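Side-chain contacts in halogenase PltM (Pseudomonas fluorescens, PDB 6BZN), which halogenates phenolic compounds as a flavoprotein and can install chlorine, bromine or iodine: residues A[507-512]-A[517-522]; A[416-421]-A[497-502]; A[366-371]-A[375-380]. All coordinates share one frame; numbering follows the deposited sequence.

Contact 1 (A[507-512]-A[517-522]); sequences LPLGYS and RFILKV
Leu509 and Lys521 mark the nearest passage of two irregular pieces of chain, 507-512 and 517-522, with their CA atoms 6.4 Å apart. The touching parts run almost exactly against each other, 175° between end-to-end directions, yet no direct hydrogen bond crosses between them. A water does the joining instead, donating to Leu509 O at 2.6 Å and to Leu520 O at 2.6 Å, so both its protons are spent on backbone carbonyls. Just before Leu509, Pro508 is the centre of an inverse gamma turn, closed by Leu509 N to Leu507 O at 2.8 Å.

Leu509 contributes the largest share of its segment. Its CG comes within 3.4 Å of Leu520 O, CD2 lies against the same carbonyl, and CD1 reaches out to Val522 O at 3.9 Å. All this belongs to the C-terminal tail, which follows the last helix, 488-502, and doubles back on itself before ending at Val522.

Ile519 comes at Leu509 from the other segment, the two side chains crossing at about a right angle. With Ile519 CG2 anti to the backbone N, that methyl meets Leu509 CB at 4.0 Å and also approaches Leu509 O. On the tyrosine side, Leu509 CB sits over one face of the Tyr511 ring, displaced toward its rim. With Leu509 cut back to an alanine, CB could still meet Ile519 CG2, but the loss of CG and both methyls would probably open a gap over Leu520 O and toward Val522 O. The Tyr511 ring also meets Ile519, CD1 against CD1 in an oblique touch, while its OH is hydrogen-bonded to Asn425 ND2 on helix 410-441.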
loop_
_atom_site.group_PDB
_atom_site.type_symbol
_atom_site.label_atom_id
_atom_site.label_comp_id
_atom_site.label_asym_id
_atom_site.label_seq_id
_atom_site.Cartn_x
_atom_site.Cartn_y
_atom_site.Cartn_z
ATOM N N LEU A 507 -5.171 7.937 -20.651
ATOM C CA LEU A 507 -4.917 6.801 -21.521
ATOM C C LEU A 507 -6.224 6.437 -22.261
ATOM O O LEU A 507 -7.321 6.567 -21.708
ATOM C CB LEU A 507 -4.369 5.591 -20.748
ATOM C CG LEU A 507 -3.051 5.773 -19.979
ATOM C CD1 LEU A 507 -2.595 4.413 -19.461
ATOM C CD2 LEU A 507 -1.966 6.416 -20.826
ATOM N N PRO A 508 -6.114 5.983 -23.512
ATOM C CA PRO A 508 -7.307 5.767 -24.351
ATOM C C PRO A 508 -8.054 4.446 -24.059
ATOM O O PRO A 508 -8.265 3.634 -24.967
ATOM C CB PRO A 508 -6.713 5.790 -25.766
ATOM C CG PRO A 508 -5.367 5.173 -25.590
ATOM C CD PRO A 508 -4.875 5.644 -24.238
ATOM N N LEU A 509 -8.484 4.251 -22.811
ATOM C CA LEU A 509 -9.099 2.991 -22.362
ATOM C C LEU A 509 -10.625 3.013 -22.368
ATOM O O LEU A 509 -11.245 1.986 -22.133
ATOM C CB LEU A 509 -8.589 2.589 -20.970
ATOM C CG LEU A 509 -7.299 1.758 -20.964
ATOM C CD1 LEU A 509 -6.163 2.424 -21.697
ATOM C CD2 LEU A 509 -6.870 1.393 -19.551
ATOM N N GLY A 510 -11.239 4.159 -22.645
ATOM C CA GLY A 510 -12.700 4.213 -22.666
ATOM C C GLY A 510 -13.297 4.240 -21.267
ATOM O O GLY A 510 -14.276 3.554 -20.981
ATOM N N TYR A 511 -12.713 5.071 -20.412
ATOM C CA TYR A 511 -13.169 5.217 -19.030
ATOM C C TYR A 511 -14.597 5.744 -18.919
ATOM O O TYR A 511 -15.275 5.441 -17.949
ATOM C CB TYR A 511 -12.250 6.149 -18.249
ATOM C CG TYR A 511 -10.826 5.698 -18.175
ATOM C CD1 TYR A 511 -10.448 4.618 -17.368
ATOM C CD2 TYR A 511 -9.837 6.360 -18.891
ATOM C CE1 TYR A 511 -9.125 4.212 -17.299
ATOM C CE2 TYR A 511 -8.521 5.972 -18.811
ATOM C CZ TYR A 511 -8.169 4.898 -18.020
ATOM O OH TYR A 511 -6.844 4.550 -17.979
ATOM N N SER A 512 -15.065 6.523 -19.897
ATOM C CA SER A 512 -16.438 7.049 -19.830
ATOM C C SER A 512 -17.526 6.053 -20.261
ATOM O O SER A 512 -18.717 6.356 -20.138
ATOM C CB SER A 512 -16.572 8.316 -20.660
ATOM O OG SER A 512 -16.431 8.013 -22.035
ATOM N N ARG A 517 -17.983 -2.798 -17.540
ATOM C CA ARG A 517 -17.524 -2.929 -16.154
ATOM C C ARG A 517 -16.154 -3.592 -15.967
ATOM O O ARG A 517 -15.678 -3.725 -14.838
ATOM C CB ARG A 517 -18.586 -3.678 -15.367
ATOM C CG ARG A 517 -19.836 -2.844 -15.246
ATOM C CD ARG A 517 -20.967 -3.495 -14.482
ATOM N NE ARG A 517 -21.629 -4.600 -15.170
ATOM C CZ ARG A 517 -21.406 -5.903 -14.959
ATOM N NH1 ARG A 517 -20.467 -6.327 -14.118
ATOM N NH2 ARG A 517 -22.115 -6.819 -15.627
ATOM N N PHE A 518 -15.539 -4.010 -17.067
ATOM C CA PHE A 518 -14.251 -4.682 -17.068
ATOM C C PHE A 518 -13.374 -3.979 -18.079
ATOM O O PHE A 518 -13.210 -4.435 -19.214
ATOM C CB PHE A 518 -14.430 -6.159 -17.432
ATOM C CG PHE A 518 -15.409 -6.867 -16.552
ATOM C CD1 PHE A 518 -15.076 -7.165 -15.238
ATOM C CD2 PHE A 518 -16.669 -7.213 -17.013
ATOM C CE1 PHE A 518 -15.974 -7.791 -14.403
ATOM C CE2 PHE A 518 -17.572 -7.858 -16.182
ATOM C CZ PHE A 518 -17.228 -8.142 -14.875
ATOM N N ILE A 519 -12.821 -2.854 -17.652
ATOM C CA ILE A 519 -12.020 -1.997 -18.521
ATOM C C ILE A 519 -10.688 -2.663 -18.857
ATOM O O ILE A 519 -9.904 -2.956 -17.955
ATOM C CB ILE A 519 -11.778 -0.630 -17.852
ATOM C CG1 ILE A 519 -13.113 0.110 -17.703
ATOM C CG2 ILE A 519 -10.779 0.204 -18.643
ATOM C CD1 ILE A 519 -13.082 1.225 -16.681
ATOM N N LEU A 520 -10.430 -2.875 -20.148
ATOM C CA LEU A 520 -9.223 -3.596 -20.596
ATOM C C LEU A 520 -8.098 -2.639 -20.944
ATOM O O LEU A 520 -8.335 -1.490 -21.325
ATOM C CB LEU A 520 -9.541 -4.473 -21.816
ATOM C CG LEU A 520 -10.716 -5.439 -21.701
ATOM C CD1 LEU A 520 -10.888 -6.209 -23.006
ATOM C CD2 LEU A 520 -10.537 -6.416 -20.543
ATOM N N LYS A 521 -6.866 -3.118 -20.799
ATOM C CA LYS A 521 -5.694 -2.366 -21.230
ATOM C C LYS A 521 -5.600 -2.274 -22.748
ATOM O O LYS A 521 -6.263 -3.030 -23.469
ATOM C CB LYS A 521 -4.389 -2.998 -20.725
ATOM C CG LYS A 521 -3.787 -2.328 -19.505
ATOM C CD LYS A 521 -4.386 -2.821 -18.214
ATOM C CE LYS A 521 -3.470 -2.556 -17.023
ATOM N NZ LYS A 521 -3.517 -1.125 -16.607
ATOM N N VAL A 522 -4.741 -1.335 -23.161
ATOM C CA VAL A 522 -4.284 -1.059 -24.531
ATOM C C VAL A 522 -5.259 -0.129 -25.221
ATOM O O VAL A 522 -5.063 1.086 -25.168
ATOM C CB VAL A 522 -3.933 -2.319 -25.372
ATOM C CG1 VAL A 522 -3.484 -1.934 -26.783
ATOM C CG2 VAL A 522 -2.802 -3.086 -24.703
HETATM O O HOH W 1 -10.303 -0.397 -22.576
#

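Contact 2 (A[416-421]-A[497-502]); sequences WHRVWL and ELIKEH
Ile499 sets CG1 anti to its carbonyl carbon, chi1 -65°, and then carries CD1 on nearly straight, chi2 165°, which thrusts that methyl across to helix segment 416-421. There it lands between two consecutive residues: 3.9 Å from Arg418 CB and 4.3 Å from Val419 CG2. The CA atoms of Val419 and Ile499 are the nearest pair of the two backbones, 7.4 Å apart, and the shared surface is small, essentially one methyl against a beta carbon and a valine branch.

Arg418 gives only its root to this contact. Its CG is also anti to the carbonyl carbon, but the chain bends at chi2 and takes the guanidinium away from Ile499. That buried charged end is gripped instead by oxygen acceptors: NH2 bonds to Asn414 OD1 and Asn516 O, and NH1 to Tyr511 O, which probably goes far to settle its charge inside the protein. Val419, for its part, lays CB over one face of the Trp416 ring, offset toward the rim.

The helix of Ile499 is tied up within itself. His502 ND1 donates to Leu498 O at 2.9 Å with an angle of 164° at the hydrogen and the acceptor in the imidazole plane; the backbone N of His502 takes the same oxygen at 3.1 Å from the opposite face of its carbonyl plane. On the same turns, Lys500 NZ forms a salt bridge with Glu497 OE2 at 3.0 Å, from above the carboxylate plane.

The contact is a small meeting point between the last helix, 488-502, and the long helix 410-441, with helix 465-483 packing on both through Val419 and Leu498, helix 383-406 backing Trp416, and strand 126-131 touching His417.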
loop_
_atom_site.group_PDB
_atom_site.type_symbol
_atom_site.label_atom_id
_atom_site.label_comp_id
_atom_site.label_asym_id
_atom_site.label_seq_id
_atom_site.Cartn_x
_atom_site.Cartn_y
_atom_site.Cartn_z
ATOM N N TRP A 416 -17.265 6.008 -10.094
ATOM C CA TRP A 416 -16.141 6.463 -9.266
ATOM C C TRP A 416 -14.833 5.698 -9.507
ATOM O O TRP A 416 -13.771 6.322 -9.569
ATOM C CB TRP A 416 -16.498 6.451 -7.770
ATOM C CG TRP A 416 -15.292 6.620 -6.899
ATOM C CD1 TRP A 416 -14.640 5.644 -6.225
ATOM C CD2 TRP A 416 -14.553 7.822 -6.685
ATOM N NE1 TRP A 416 -13.571 6.166 -5.541
ATOM C CE2 TRP A 416 -13.486 7.505 -5.821
ATOM C CE3 TRP A 416 -14.702 9.145 -7.118
ATOM C CZ2 TRP A 416 -12.573 8.458 -5.383
ATOM C CZ3 TRP A 416 -13.798 10.098 -6.672
ATOM C CH2 TRP A 416 -12.738 9.741 -5.817
ATOM N N HIS A 417 -14.898 4.378 -9.654
ATOM C CA HIS A 417 -13.668 3.579 -9.746
ATOM C C HIS A 417 -12.800 3.967 -10.941
ATOM O O HIS A 417 -11.594 3.800 -10.890
ATOM C CB HIS A 417 -13.933 2.067 -9.661
ATOM C CG HIS A 417 -13.943 1.344 -10.971
ATOM N ND1 HIS A 417 -15.012 1.390 -11.841
ATOM C CD2 HIS A 417 -13.043 0.498 -11.530
ATOM C CE1 HIS A 417 -14.759 0.627 -12.890
ATOM N NE2 HIS A 417 -13.573 0.070 -12.723
ATOM N N ARG A 418 -13.413 4.539 -11.979
ATOM C CA ARG A 418 -12.680 5.026 -13.150
ATOM C C ARG A 418 -11.801 6.231 -12.854
ATOM O O ARG A 418 -10.834 6.453 -13.561
ATOM C CB ARG A 418 -13.655 5.354 -14.294
ATOM C CG ARG A 418 -14.415 4.130 -14.784
ATOM C CD ARG A 418 -15.910 4.384 -14.950
ATOM N NE ARG A 418 -16.599 3.105 -15.086
ATOM C CZ ARG A 418 -16.645 2.360 -16.193
ATOM N NH1 ARG A 418 -16.098 2.779 -17.340
ATOM N NH2 ARG A 418 -17.245 1.180 -16.158
ATOM N N VAL A 419 -12.135 7.002 -11.818
ATOM C CA VAL A 419 -11.280 8.112 -11.356
ATOM C C VAL A 419 -9.976 7.545 -10.769
ATOM O O VAL A 419 -8.873 7.930 -11.179
ATOM C CB VAL A 419 -12.030 9.021 -10.352
ATOM C CG1 VAL A 419 -11.123 10.104 -9.774
ATOM C CG2 VAL A 419 -13.238 9.660 -11.024
ATOM N N TRP A 420 -10.099 6.584 -9.865
ATOM C CA TRP A 420 -8.930 5.850 -9.359
ATOM C C TRP A 420 -8.153 5.165 -10.497
ATOM O O TRP A 420 -6.932 5.300 -10.603
ATOM C CB TRP A 420 -9.348 4.797 -8.325
ATOM C CG TRP A 420 -8.296 3.744 -8.127
ATOM C CD1 TRP A 420 -7.123 3.877 -7.442
ATOM C CD2 TRP A 420 -8.306 2.422 -8.651
ATOM N NE1 TRP A 420 -6.400 2.712 -7.512
ATOM C CE2 TRP A 420 -7.104 1.802 -8.249
ATOM C CE3 TRP A 420 -9.222 1.689 -9.431
ATOM C CZ2 TRP A 420 -6.788 0.488 -8.593
ATOM C CZ3 TRP A 420 -8.915 0.386 -9.765
ATOM C CH2 TRP A 420 -7.702 -0.203 -9.356
ATOM N N LEU A 421 -8.863 4.417 -11.338
ATOM C CA LEU A 421 -8.188 3.604 -12.346
ATOM C C LEU A 421 -7.375 4.443 -13.317
ATOM O O LEU A 421 -6.237 4.124 -13.574
ATOM C CB LEU A 421 -9.183 2.742 -13.112
ATOM C CG LEU A 421 -8.573 1.741 -14.095
ATOM C CD1 LEU A 421 -7.829 0.641 -13.367
ATOM C CD2 LEU A 421 -9.658 1.139 -14.972
ATOM N N GLU A 497 -19.678 13.126 -16.213
ATOM C CA GLU A 497 -19.410 14.316 -17.039
ATOM C C GLU A 497 -17.963 14.811 -16.874
ATOM O O GLU A 497 -17.312 15.182 -17.861
ATOM C CB GLU A 497 -20.433 15.418 -16.744
ATOM C CG GLU A 497 -21.872 15.062 -17.138
ATOM C CD GLU A 497 -22.060 14.878 -18.645
ATOM O OE1 GLU A 497 -21.436 15.634 -19.413
ATOM O OE2 GLU A 497 -22.814 13.962 -19.067
ATOM N N LEU A 498 -17.449 14.787 -15.639
ATOM C CA LEU A 498 -16.031 15.078 -15.395
ATOM C C LEU A 498 -15.098 14.118 -16.148
ATOM O O LEU A 498 -14.113 14.553 -16.748
ATOM C CB LEU A 498 -15.714 15.060 -13.883
ATOM C CG LEU A 498 -16.324 16.204 -13.062
ATOM C CD1 LEU A 498 -16.112 15.992 -11.572
ATOM C CD2 LEU A 498 -15.756 17.544 -13.513
ATOM N N ILE A 499 -15.414 12.827 -16.136
ATOM C CA ILE A 499 -14.588 11.841 -16.841
ATOM C C ILE A 499 -14.590 12.152 -18.357
ATOM O O ILE A 499 -13.538 12.191 -18.990
ATOM C CB ILE A 499 -15.032 10.387 -16.551
ATOM C CG1 ILE A 499 -14.812 10.042 -15.070
ATOM C CG2 ILE A 499 -14.276 9.399 -17.435
ATOM C CD1 ILE A 499 -15.534 8.798 -14.594
ATOM N N LYS A 500 -15.770 12.401 -18.917
ATOM C CA LYS A 500 -15.898 12.771 -20.332
ATOM C C LYS A 500 -15.095 14.020 -20.697
ATOM O O LYS A 500 -14.423 14.047 -21.717
ATOM C CB LYS A 500 -17.381 12.928 -20.695
ATOM C CG LYS A 500 -18.057 11.577 -20.842
ATOM C CD LYS A 500 -19.533 11.576 -20.498
ATOM C CE LYS A 500 -20.361 12.313 -21.513
ATOM N NZ LYS A 500 -21.807 12.129 -21.196
ATOM N N GLU A 501 -15.154 15.027 -19.837
ATOM C CA GLU A 501 -14.406 16.269 -20.006
ATOM C C GLU A 501 -12.882 16.062 -20.080
ATOM O O GLU A 501 -12.209 16.709 -20.877
ATOM C CB GLU A 501 -14.751 17.224 -18.858
ATOM C CG GLU A 501 -14.117 18.605 -18.958
ATOM C CD GLU A 501 -14.286 19.432 -17.703
ATOM O OE1 GLU A 501 -13.581 20.452 -17.600
ATOM O OE2 GLU A 501 -15.103 19.072 -16.822
ATOM N N HIS A 502 -12.355 15.162 -19.251
ATOM C CA HIS A 502 -10.905 14.969 -19.123
ATOM C C HIS A 502 -10.339 13.828 -19.948
ATOM O O HIS A 502 -9.127 13.705 -20.081
ATOM C CB HIS A 502 -10.557 14.755 -17.646
ATOM C CG HIS A 502 -10.738 15.988 -16.823
ATOM N ND1 HIS A 502 -11.957 16.369 -16.313
ATOM C CD2 HIS A 502 -9.857 16.940 -16.444
ATOM C CE1 HIS A 502 -11.815 17.496 -15.636
ATOM N NE2 HIS A 502 -10.549 17.866 -15.706
#

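Contact 3 (A[366-371]-A[375-380]); sequences PKVLDA and NRWQRE
Ala371 and Trp377 make the tight part of this contact. The methyl of Ala371 stands over one face of the indole, CB lying 3.5 Å from the centroid of the six-membered ring and only 12° off its normal, a clear CH-pi contact. Trp377 CH2 goes on to touch Val368 CG1 at 4.3 Å, one helical turn back, and the ring meets that of Phe188, from the parallel sheet, with planes about 30° apart. The tryptophan is buried.

The other side is exposed and held more loosely. Asp370 OD1 and Arg376 NH1 form a salt bridge at a long 3.6 Å; the oxygen lies at the edge of the guanidinium, near its plane, but the carboxylate is turned 79° away from that plane. Arg376 NH1 has a second partner in Ser374 OG.

Between the two sides, Arg376 N donates to Ala371 O at 3.2 Å, in the carbonyl plane and on a lone pair. That bond reaches back five residues across the end of helix 352-374, and Asn375, the first residue past the helix, has positive phi: the six-to-one bond and left-handed C' residue of a Schellman motif, with the tryptophan beyond it folded back onto the last turns.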
loop_
_atom_site.group_PDB
_atom_site.type_symbol
_atom_site.label_atom_id
_atom_site.label_comp_id
_atom_site.label_asym_id
_atom_site.label_seq_id
_atom_site.Cartn_x
_atom_site.Cartn_y
_atom_site.Cartn_z
ATOM N N PRO A 366 19.312 7.957 -2.136
ATOM C CA PRO A 366 20.362 8.765 -2.773
ATOM C C PRO A 366 20.745 9.988 -1.963
ATOM O O PRO A 366 21.919 10.372 -1.966
ATOM C CB PRO A 366 19.727 9.184 -4.106
ATOM C CG PRO A 366 18.736 8.117 -4.379
ATOM C CD PRO A 366 18.153 7.811 -3.032
ATOM N N LYS A 367 19.779 10.567 -1.244
ATOM C CA LYS A 367 20.042 11.738 -0.417
ATOM C C LYS A 367 20.838 11.378 0.828
ATOM O O LYS A 367 21.679 12.146 1.266
ATOM C CB LYS A 367 18.734 12.437 -0.053
ATOM C CG LYS A 367 17.961 12.889 -1.283
ATOM C CD LYS A 367 16.643 13.525 -0.912
ATOM C CE LYS A 367 15.790 13.826 -2.141
ATOM N NZ LYS A 367 16.437 14.862 -2.992
ATOM N N VAL A 368 20.558 10.220 1.416
ATOM C CA VAL A 368 21.323 9.761 2.582
ATOM C C VAL A 368 22.772 9.481 2.160
ATOM O O VAL A 368 23.712 9.827 2.883
ATOM C CB VAL A 368 20.647 8.532 3.242
ATOM C CG1 VAL A 368 21.530 7.906 4.317
ATOM C CG2 VAL A 368 19.321 8.958 3.851
ATOM N N LEU A 369 22.945 8.870 0.987
ATOM C CA LEU A 369 24.275 8.619 0.446
ATOM C C LEU A 369 25.048 9.917 0.200
ATOM O O LEU A 369 26.232 10.001 0.550
ATOM C CB LEU A 369 24.211 7.832 -0.859
ATOM C CG LEU A 369 23.718 6.391 -0.791
ATOM C CD1 LEU A 369 23.713 5.840 -2.211
ATOM C CD2 LEU A 369 24.578 5.539 0.115
ATOM N N ASP A 370 24.384 10.910 -0.391
ATOM C CA ASP A 370 25.020 12.225 -0.604
ATOM C C ASP A 370 25.416 12.859 0.745
ATOM O O ASP A 370 26.524 13.366 0.891
ATOM C CB ASP A 370 24.113 13.171 -1.406
ATOM C CG ASP A 370 24.626 14.614 -1.421
ATOM O OD1 ASP A 370 24.211 15.404 -0.533
ATOM O OD2 ASP A 370 25.469 14.952 -2.291
ATOM N N ALA A 371 24.511 12.803 1.723
ATOM C CA ALA A 371 24.778 13.337 3.056
ATOM C C ALA A 371 25.989 12.674 3.710
ATOM O O ALA A 371 26.857 13.367 4.249
ATOM C CB ALA A 371 23.556 13.195 3.950
ATOM N N ASN A 375 29.275 14.616 4.425
ATOM C CA ASN A 375 29.143 14.890 5.856
ATOM C C ASN A 375 28.346 16.172 6.151
ATOM O O ASN A 375 28.751 17.011 6.961
ATOM C CB ASN A 375 30.525 14.921 6.535
ATOM C CG ASN A 375 30.440 14.966 8.061
ATOM O OD1 ASN A 375 29.606 14.296 8.684
ATOM N ND2 ASN A 375 31.306 15.765 8.667
ATOM N N ARG A 376 27.215 16.312 5.470
ATOM C CA ARG A 376 26.287 17.406 5.704
ATOM C C ARG A 376 24.943 16.796 6.055
ATOM O O ARG A 376 24.412 15.990 5.293
ATOM C CB ARG A 376 26.167 18.285 4.459
ATOM C CG ARG A 376 27.407 19.129 4.189
ATOM C CD ARG A 376 27.551 19.490 2.713
ATOM N NE ARG A 376 26.372 20.185 2.178
ATOM C CZ ARG A 376 25.396 19.648 1.430
ATOM N NH1 ARG A 376 25.396 18.358 1.068
ATOM N NH2 ARG A 376 24.389 20.423 1.029
ATOM N N TRP A 377 24.418 17.173 7.212
ATOM C CA TRP A 377 23.179 16.608 7.735
ATOM C C TRP A 377 22.239 17.724 8.162
ATOM O O TRP A 377 22.227 18.157 9.321
ATOM C CB TRP A 377 23.505 15.671 8.888
ATOM C CG TRP A 377 24.355 14.513 8.463
ATOM C CD1 TRP A 377 25.712 14.401 8.574
ATOM C CD2 TRP A 377 23.905 13.311 7.838
ATOM N NE1 TRP A 377 26.131 13.191 8.076
ATOM C CE2 TRP A 377 25.042 12.502 7.614
ATOM C CE3 TRP A 377 22.650 12.829 7.457
ATOM C CZ2 TRP A 377 24.958 11.239 7.022
ATOM C CZ3 TRP A 377 22.570 11.566 6.859
ATOM C CH2 TRP A 377 23.710 10.789 6.654
ATOM N N GLN A 378 21.458 18.194 7.198
ATOM C CA GLN A 378 20.511 19.285 7.405
ATOM C C GLN A 378 19.140 18.909 6.848
ATOM O O GLN A 378 19.045 18.307 5.765
ATOM C CB GLN A 378 21.012 20.551 6.713
ATOM C CG GLN A 378 22.344 21.076 7.254
ATOM C CD GLN A 378 22.196 21.707 8.631
ATOM O OE1 GLN A 378 21.430 22.650 8.798
ATOM N NE2 GLN A 378 22.921 21.194 9.619
ATOM N N ARG A 379 18.096 19.296 7.574
ATOM C CA ARG A 379 16.707 19.021 7.196
ATOM C C ARG A 379 16.420 19.338 5.729
ATOM O O ARG A 379 15.774 18.545 5.035
ATOM C CB ARG A 379 15.754 19.815 8.097
ATOM C CG ARG A 379 14.292 19.835 7.653
ATOM C CD ARG A 379 13.374 20.471 8.684
ATOM N NE ARG A 379 12.155 20.968 8.044
ATOM C CZ ARG A 379 11.101 20.214 7.714
ATOM N NH1 ARG A 379 11.071 18.903 7.969
ATOM N NH2 ARG A 379 10.064 20.776 7.126
ATOM N N GLU A 380 16.885 20.497 5.259
ATOM C CA GLU A 380 16.571 20.943 3.902
ATOM C C GLU A 380 17.034 19.965 2.810
ATOM O O GLU A 380 16.408 19.883 1.759
ATOM C CB GLU A 380 17.120 22.365 3.644
ATOM C CG GLU A 380 16.521 23.087 2.429
ATOM C CD GLU A 380 15.026 23.435 2.535
ATOM O OE1 GLU A 380 14.403 23.285 3.619
ATOM O OE2 GLU A 380 14.460 23.871 1.505
#

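How the contacts relate
Contacts 1 and 2 are neighbours, their centres 11 Å apart: contact 2 sets helix 488-502 on helix 410-441, and contact 1 folds the tail that follows back on itself. Contact 2 is buried and wholly apolar across its interface; contact 1 is partly exposed, built from loops, and has a water bridging two of its carbonyls. They touch directly: Ile519 CD1 packs on Leu421 CD2 at 3.8 Å. Contact 3 stands apart, about 40 Å from contact 2 between centres. A helix end with its own following loop, it mixes an aromatic face, a backbone bond and a surface salt bridge, its Trp377 side chain about 6 Å from that of Asp25, a calcium-binding residue.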